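Poly(A) RNA polymerase GLD2 (Rattus norvegicus, PDB 6LBK) probably adds successive AMP units from ATP to the 3'-ends of selected cytoplasmic mRNAs and a single nucleotide to certain microRNAs. Local coordinates at residues A[333-336]-A[337-341]; A[74-77]-A[78-82]; A[57-60]-A[61-65]. The protein carries 1 engineered substitution. All blocks are in the same frame, centred on the assembly; numbering follows the deposited sequence.

Contact 1: residues A[333-336]-A[337-341]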
# COMPACT_ATOMS: atom_id res chain seq x y z
N ASP A 333 10.35 -9.82 4.26
CA ASP A 333 11.52 -9.63 5.12
C ASP A 333 11.10 -9.11 6.50
O ASP A 333 9.95 -8.73 6.73
CB ASP A 333 12.52 -8.67 4.47
CG ASP A 333 11.92 -7.34 4.16
OD1 ASP A 333 10.73 -7.16 4.44
OD2 ASP A 333 12.61 -6.46 3.60
N GLY A 334 12.05 -9.11 7.42
CA GLY A 334 11.72 -8.73 8.78
C GLY A 334 12.10 -7.31 9.15
O GLY A 334 13.19 -7.08 9.68
N THR A 335 11.23 -6.34 8.85
CA THR A 335 11.56 -4.94 9.06
C THR A 335 10.28 -4.15 9.35
O THR A 335 9.17 -4.57 9.00
CB THR A 335 12.32 -4.34 7.85
OG1 THR A 335 11.60 -4.59 6.63
CG2 THR A 335 13.73 -4.90 7.71
N ASN A 336 10.45 -2.99 9.98
CA ASN A 336 9.35 -2.14 10.42
C ASN A 336 8.92 -1.20 9.29
O ASN A 336 9.69 -0.32 8.91
CB ASN A 336 9.75 -1.33 11.65
CG ASN A 336 8.61 -0.49 12.19
OD1 ASN A 336 7.44 -0.69 11.84
ND2 ASN A 336 8.93 0.46 13.07
N THR A 337 7.71 -1.40 8.76
CA THR A 337 7.23 -0.54 7.67
C THR A 337 6.89 0.86 8.15
O THR A 337 6.98 1.82 7.37
CB THR A 337 6.01 -1.16 7.01
OG1 THR A 337 4.92 -1.10 7.94
CG2 THR A 337 6.28 -2.59 6.58
N ALA A 338 6.47 1.00 9.41
CA ALA A 338 6.13 2.30 9.98
C ALA A 338 7.33 2.94 10.65
O ALA A 338 7.17 3.86 11.46
CB ALA A 338 4.98 2.17 10.98
N ARG A 339 8.53 2.47 10.30
CA ARG A 339 9.77 3.01 10.82
C ARG A 339 9.86 4.53 10.67
O ARG A 339 10.60 5.17 11.41
CB ARG A 339 10.93 2.33 10.10
CG ARG A 339 12.33 2.69 10.56
CD ARG A 339 13.38 1.79 9.88
NE ARG A 339 13.59 0.51 10.55
CZ ARG A 339 13.49 -0.69 9.97
NH1 ARG A 339 13.19 -0.78 8.68
NH2 ARG A 339 13.69 -1.79 10.68
N ALA A 340 9.11 5.10 9.72
CA ALA A 340 9.11 6.54 9.50
C ALA A 340 8.45 7.32 10.63
O ALA A 340 8.64 8.53 10.72
CB ALA A 340 8.39 6.86 8.19
N VAL A 341 7.66 6.67 11.48
CA VAL A 341 7.02 7.36 12.60
C VAL A 341 7.99 7.33 13.77
O VAL A 341 8.03 6.37 14.54
CB VAL A 341 5.68 6.73 12.95
CG1 VAL A 341 5.04 7.51 14.09
CG2 VAL A 341 4.78 6.66 11.73

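Contact 2: residues A[74-77]-A[78-82]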
# COMPACT_ATOMS: atom_id res chain seq x y z
N GLU A 74 0.88 1.32 -17.77
CA GLU A 74 1.56 0.18 -18.37
C GLU A 74 2.27 0.58 -19.68
O GLU A 74 3.36 0.06 -19.98
CB GLU A 74 0.56 -0.95 -18.60
CG GLU A 74 1.09 -2.02 -19.55
CD GLU A 74 2.25 -2.79 -18.94
OE1 GLU A 74 2.22 -2.98 -17.71
OE2 GLU A 74 3.18 -3.17 -19.68
N LEU A 75 1.66 1.48 -20.46
CA LEU A 75 2.31 1.99 -21.67
C LEU A 75 3.57 2.77 -21.30
O LEU A 75 4.60 2.65 -21.98
CB LEU A 75 1.35 2.91 -22.42
CG LEU A 75 0.15 2.21 -22.99
CD1 LEU A 75 -0.85 3.23 -23.53
CD2 LEU A 75 0.65 1.26 -24.07
N CYS A 76 3.51 3.52 -20.20
CA CYS A 76 4.71 4.21 -19.75
C CYS A 76 5.78 3.22 -19.26
O CYS A 76 6.97 3.41 -19.54
CB CYS A 76 4.34 5.21 -18.67
SG CYS A 76 5.77 6.11 -18.10
N ARG A 77 5.37 2.16 -18.54
CA ARG A 77 6.31 1.15 -18.05
C ARG A 77 7.02 0.45 -19.20
O ARG A 77 8.25 0.29 -19.18
CB ARG A 77 5.58 0.11 -17.20
CG ARG A 77 6.53 -0.93 -16.64
CD ARG A 77 5.94 -2.30 -16.48
NE ARG A 77 5.45 -2.85 -17.74
CZ ARG A 77 6.24 -3.39 -18.65
NH1 ARG A 77 7.56 -3.42 -18.44
NH2 ARG A 77 5.74 -3.89 -19.77
N ALA A 78 6.27 -0.01 -20.20
CA ALA A 78 6.88 -0.67 -21.35
C ALA A 78 7.80 0.27 -22.13
O ALA A 78 8.91 -0.13 -22.52
CB ALA A 78 5.79 -1.22 -22.25
N GLN A 79 7.39 1.53 -22.36
CA GLN A 79 8.26 2.46 -23.09
C GLN A 79 9.54 2.73 -22.32
O GLN A 79 10.62 2.80 -22.90
CB GLN A 79 7.55 3.78 -23.40
CG GLN A 79 8.47 4.87 -23.97
CD GLN A 79 9.01 4.54 -25.39
OE1 GLN A 79 8.37 3.83 -26.16
NE2 GLN A 79 10.17 5.08 -25.72
N LEU A 80 9.44 2.89 -21.01
CA LEU A 80 10.64 3.15 -20.25
C LEU A 80 11.53 1.92 -20.17
O LEU A 80 12.75 2.06 -20.15
CB LEU A 80 10.26 3.67 -18.86
CG LEU A 80 9.76 5.11 -18.92
CD1 LEU A 80 9.60 5.67 -17.52
CD2 LEU A 80 10.69 6.01 -19.75
N GLN A 81 10.96 0.72 -20.07
CA GLN A 81 11.81 -0.46 -20.08
C GLN A 81 12.63 -0.52 -21.37
O GLN A 81 13.85 -0.68 -21.35
CB GLN A 81 10.99 -1.72 -19.96
CG GLN A 81 11.88 -2.91 -19.99
CD GLN A 81 11.10 -4.15 -19.83
OE1 GLN A 81 10.52 -4.40 -18.76
NE2 GLN A 81 11.04 -4.95 -20.89
N ARG A 82 11.94 -0.40 -22.50
CA ARG A 82 12.62 -0.29 -23.78
C ARG A 82 13.70 0.77 -23.72
O ARG A 82 14.84 0.56 -24.16
CB ARG A 82 11.56 0.04 -24.82
CG ARG A 82 11.93 -0.07 -26.22
CD ARG A 82 10.65 0.07 -26.95
NE ARG A 82 10.37 1.43 -27.41
CZ ARG A 82 10.68 1.87 -28.62
NH1 ARG A 82 10.36 3.11 -28.97
NH2 ARG A 82 11.31 1.08 -29.49

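Contact 3: residues A[57-60]-A[61-65]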
# COMPACT_ATOMS: atom_id res chain seq x y z
N LEU A 57 -19.11 2.79 -0.73
CA LEU A 57 -19.11 2.24 -2.08
C LEU A 57 -19.11 3.34 -3.14
O LEU A 57 -18.48 3.17 -4.19
CB LEU A 57 -20.30 1.31 -2.28
CG LEU A 57 -19.99 -0.02 -1.62
CD1 LEU A 57 -21.24 -0.83 -1.55
CD2 LEU A 57 -18.96 -0.72 -2.40
N GLU A 58 -19.85 4.44 -2.92
CA GLU A 58 -19.84 5.56 -3.86
C GLU A 58 -18.43 6.13 -4.02
O GLU A 58 -17.96 6.36 -5.15
CB GLU A 58 -20.81 6.65 -3.40
CG GLU A 58 -22.14 6.68 -4.13
CD GLU A 58 -23.19 7.56 -3.45
OE1 GLU A 58 -22.94 8.77 -3.26
OE2 GLU A 58 -24.29 7.04 -3.13
N LEU A 59 -17.73 6.35 -2.91
CA LEU A 59 -16.36 6.83 -2.96
C LEU A 59 -15.44 5.79 -3.61
O LEU A 59 -14.55 6.14 -4.40
CB LEU A 59 -15.87 7.18 -1.55
CG LEU A 59 -14.46 7.74 -1.43
CD1 LEU A 59 -14.46 9.19 -1.87
CD2 LEU A 59 -13.97 7.62 -0.01
N PHE A 60 -15.66 4.52 -3.29
CA PHE A 60 -14.86 3.46 -3.88
C PHE A 60 -14.99 3.47 -5.40
O PHE A 60 -13.99 3.49 -6.12
CB PHE A 60 -15.28 2.11 -3.31
CG PHE A 60 -14.61 0.96 -3.98
CD1 PHE A 60 -13.21 0.94 -4.10
CD2 PHE A 60 -15.35 -0.09 -4.48
CE1 PHE A 60 -12.57 -0.10 -4.74
CE2 PHE A 60 -14.72 -1.15 -5.10
CZ PHE A 60 -13.31 -1.16 -5.24
N GLU A 61 -16.22 3.51 -5.89
CA GLU A 61 -16.45 3.36 -7.32
C GLU A 61 -16.01 4.60 -8.10
O GLU A 61 -15.56 4.47 -9.25
CB GLU A 61 -17.92 3.09 -7.55
CG GLU A 61 -18.40 1.83 -6.90
CD GLU A 61 -19.56 1.22 -7.63
OE1 GLU A 61 -20.66 1.14 -7.04
OE2 GLU A 61 -19.36 0.85 -8.81
N THR A 62 -16.10 5.79 -7.50
CA THR A 62 -15.62 6.95 -8.25
C THR A 62 -14.11 7.19 -8.13
O THR A 62 -13.52 7.76 -9.06
CB THR A 62 -16.40 8.22 -7.84
OG1 THR A 62 -16.26 8.46 -6.44
CG2 THR A 62 -17.89 8.08 -8.19
N CYS A 63 -13.45 6.68 -7.09
CA CYS A 63 -12.01 6.92 -6.96
C CYS A 63 -11.14 5.71 -7.29
O CYS A 63 -9.94 5.89 -7.49
CB CYS A 63 -11.65 7.40 -5.54
SG CYS A 63 -12.31 9.02 -5.10
N GLN A 64 -11.70 4.51 -7.36
CA GLN A 64 -10.95 3.32 -7.72
C GLN A 64 -10.21 3.51 -9.04
O GLN A 64 -10.72 4.13 -9.97
CB GLN A 64 -11.94 2.16 -7.84
CG GLN A 64 -11.45 0.85 -8.36
CD GLN A 64 -12.64 -0.05 -8.70
OE1 GLN A 64 -12.46 -1.21 -9.08
NE2 GLN A 64 -13.84 0.51 -8.63
N GLN A 65 -8.99 2.97 -9.11
CA GLN A 65 -8.18 3.09 -10.32
C GLN A 65 -8.87 2.41 -11.51
O GLN A 65 -9.23 1.23 -11.45
CB GLN A 65 -6.80 2.47 -10.08
CG GLN A 65 -5.86 2.54 -11.29
CD GLN A 65 -4.60 1.69 -11.12
OE1 GLN A 65 -3.52 2.21 -10.85
NE2 GLN A 65 -4.75 0.38 -11.27

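Contact 1: residues A[333-336]-A[337-341]
Asn336 and Arg339 are the ends of a type I beta turn whose closing bond, Arg339 N to Asn336 O at 3.3 Å, is weak. A second type I turn, from Ala338 to Val341, overlaps it in Ala338 and Arg339 and is closed more firmly, Val341 N lying 2.9 Å from Ala338 O. The Asn336 side chain reinforces the first turn. With CG anti to the backbone N (chi1 -177°), its amide lies alongside the turn, and Asn336 OD1 accepts Ala338 N at 3.1 Å, forming an Asx turn; the donor sits well above the carbonyl plane, 65° out of it. An amide suits this place because it accepts and donates at once: OD1 also takes Val328 N, while ND2 gives to Ile326 O. Arg339 bends at chi3 (-85°) and folds back, so that Asn336 CB lies 4.0 Å above one face of the guanidinium, toward its rim. At the edge, Thr335 CB is 3.8 Å from Arg339 NH1, and NH2 forms a salt bridge with Glu320. Thr337 OG1 is hydrogen-bonded to Ser228 OG of helix 226-239. The weak backbone closure is thus backed by a buried amide whose three bonds satisfy both its polar atoms and tie the turn to Ile326 and Val328.

Contact 2: residues A[74-77]-A[78-82]
Glu74 O accepts Ala78 N at 2.9 Å, one of four i to i+4 bonds that join the two segments. The glutamate chain bends at chi2 (67°) and sets its carboxylate against Arg77 in a side-on salt bridge: Arg77 NH2, at 2.7 Å, and NE both reach Glu74 OE2, the former on its syn lone pair. Leu75 takes part through its backbone, Leu75 O receiving Gln79 N. Cys76 is small and buried, and its SG makes an apolar contact of 3.9 Å with Leu80 CD1, one turn on. Both face the mixed five-stranded sheet of the palm, the nucleotidyltransferase core: Cys76 touches Asp167, and Leu80 touches Phe165 and Leu93. The Cys76 side chain is about 11 Å from that of Asp109, a predicted catalytic magnesium ligand. Arg77 is bent at chi2 and chi3, which brings one guanidinium face over Ala78 N and its NH2 to 3.6 Å from Ala78 CB. Its chain lies beside that of Gln81, the flat groups turned 60° apart, and Arg77 NH1 makes a weak bond of 3.1 Å to Gln81 OE1. Arginine as donor and glutamine as acceptor also share the backbone of Leu93 in strand 91-96, Arg77 NH1 reaching its O and Gln81 OE1 receiving its N.

Contact 3: residues A[57-60]-A[61-65]
Leu57 to Phe60 offer four successive carbonyls to the N-H groups of Glu61 to Gln64, the last full turn of helix 51-63, and Gln64 is the first residue to leave helical backbone angles. Gln64 N still bonds to Phe60 O at 2.8 Å. Beyond the backbone, Gln64 returns over the helix end: its chain is extended past CG, which runs the amide across one face of the Phe60 ring. The two planes are only 14° apart and stacked, with Gln64 NE2 3.8 Å above the Phe60 ring and displaced toward the rim; Phe60 CZ and Gln64 CD are 3.7 Å apart. An aromatic ring suits this place because its flat surface matches the flat amide, whose OE1 accepts a hydrogen bond from Arg201 NH2. This helix, within the sequence range of the palm, packs on helix 200-213: Leu57 and Phe60 touch Pro202, Phe60 also meets Arg201, and Leu59 lies on Val206. Replacing Phe60 by an alanine would probably open a gap against Pro202 and leave the Gln64 amide without the ring it stacks on, freer to turn about its bond to Arg201. Elsewhere on the helix, Leu59 CD1 meets Cys63 SG at 3.9 Å, two buried apolar groups one turn apart. Thr62 suits the more exposed side, since with OG1 set between its own N and carbonyl carbon (chi1 59°) Thr62 OG1 donates to Glu58 O at 3.0 Å. Glu58 O therefore holds two donors, Thr62 N and Thr62 OG1, approaching from opposite faces of its carbonyl plane.

How the contacts relate
Following the chain from its N terminus, contact 3 comes first, at the end of helix 51-63; contact 2 follows on the next helix, 67-85; contact 1 comes much later, between strand 328-329 and helix 344-363. Each closes no more than a turn or two of backbone, and the three run in series without nesting or crossing. Contacts 2 and 3 approach to about 8 Å between nearest atoms without touching: the former faces the palm sheet, the latter helix 200-213. Contact 1 lies across the chain's centre from contact 3, their nearest atoms about 21 Å apart, and joins the late loop to helix 226-239 and the region of strand 328-329.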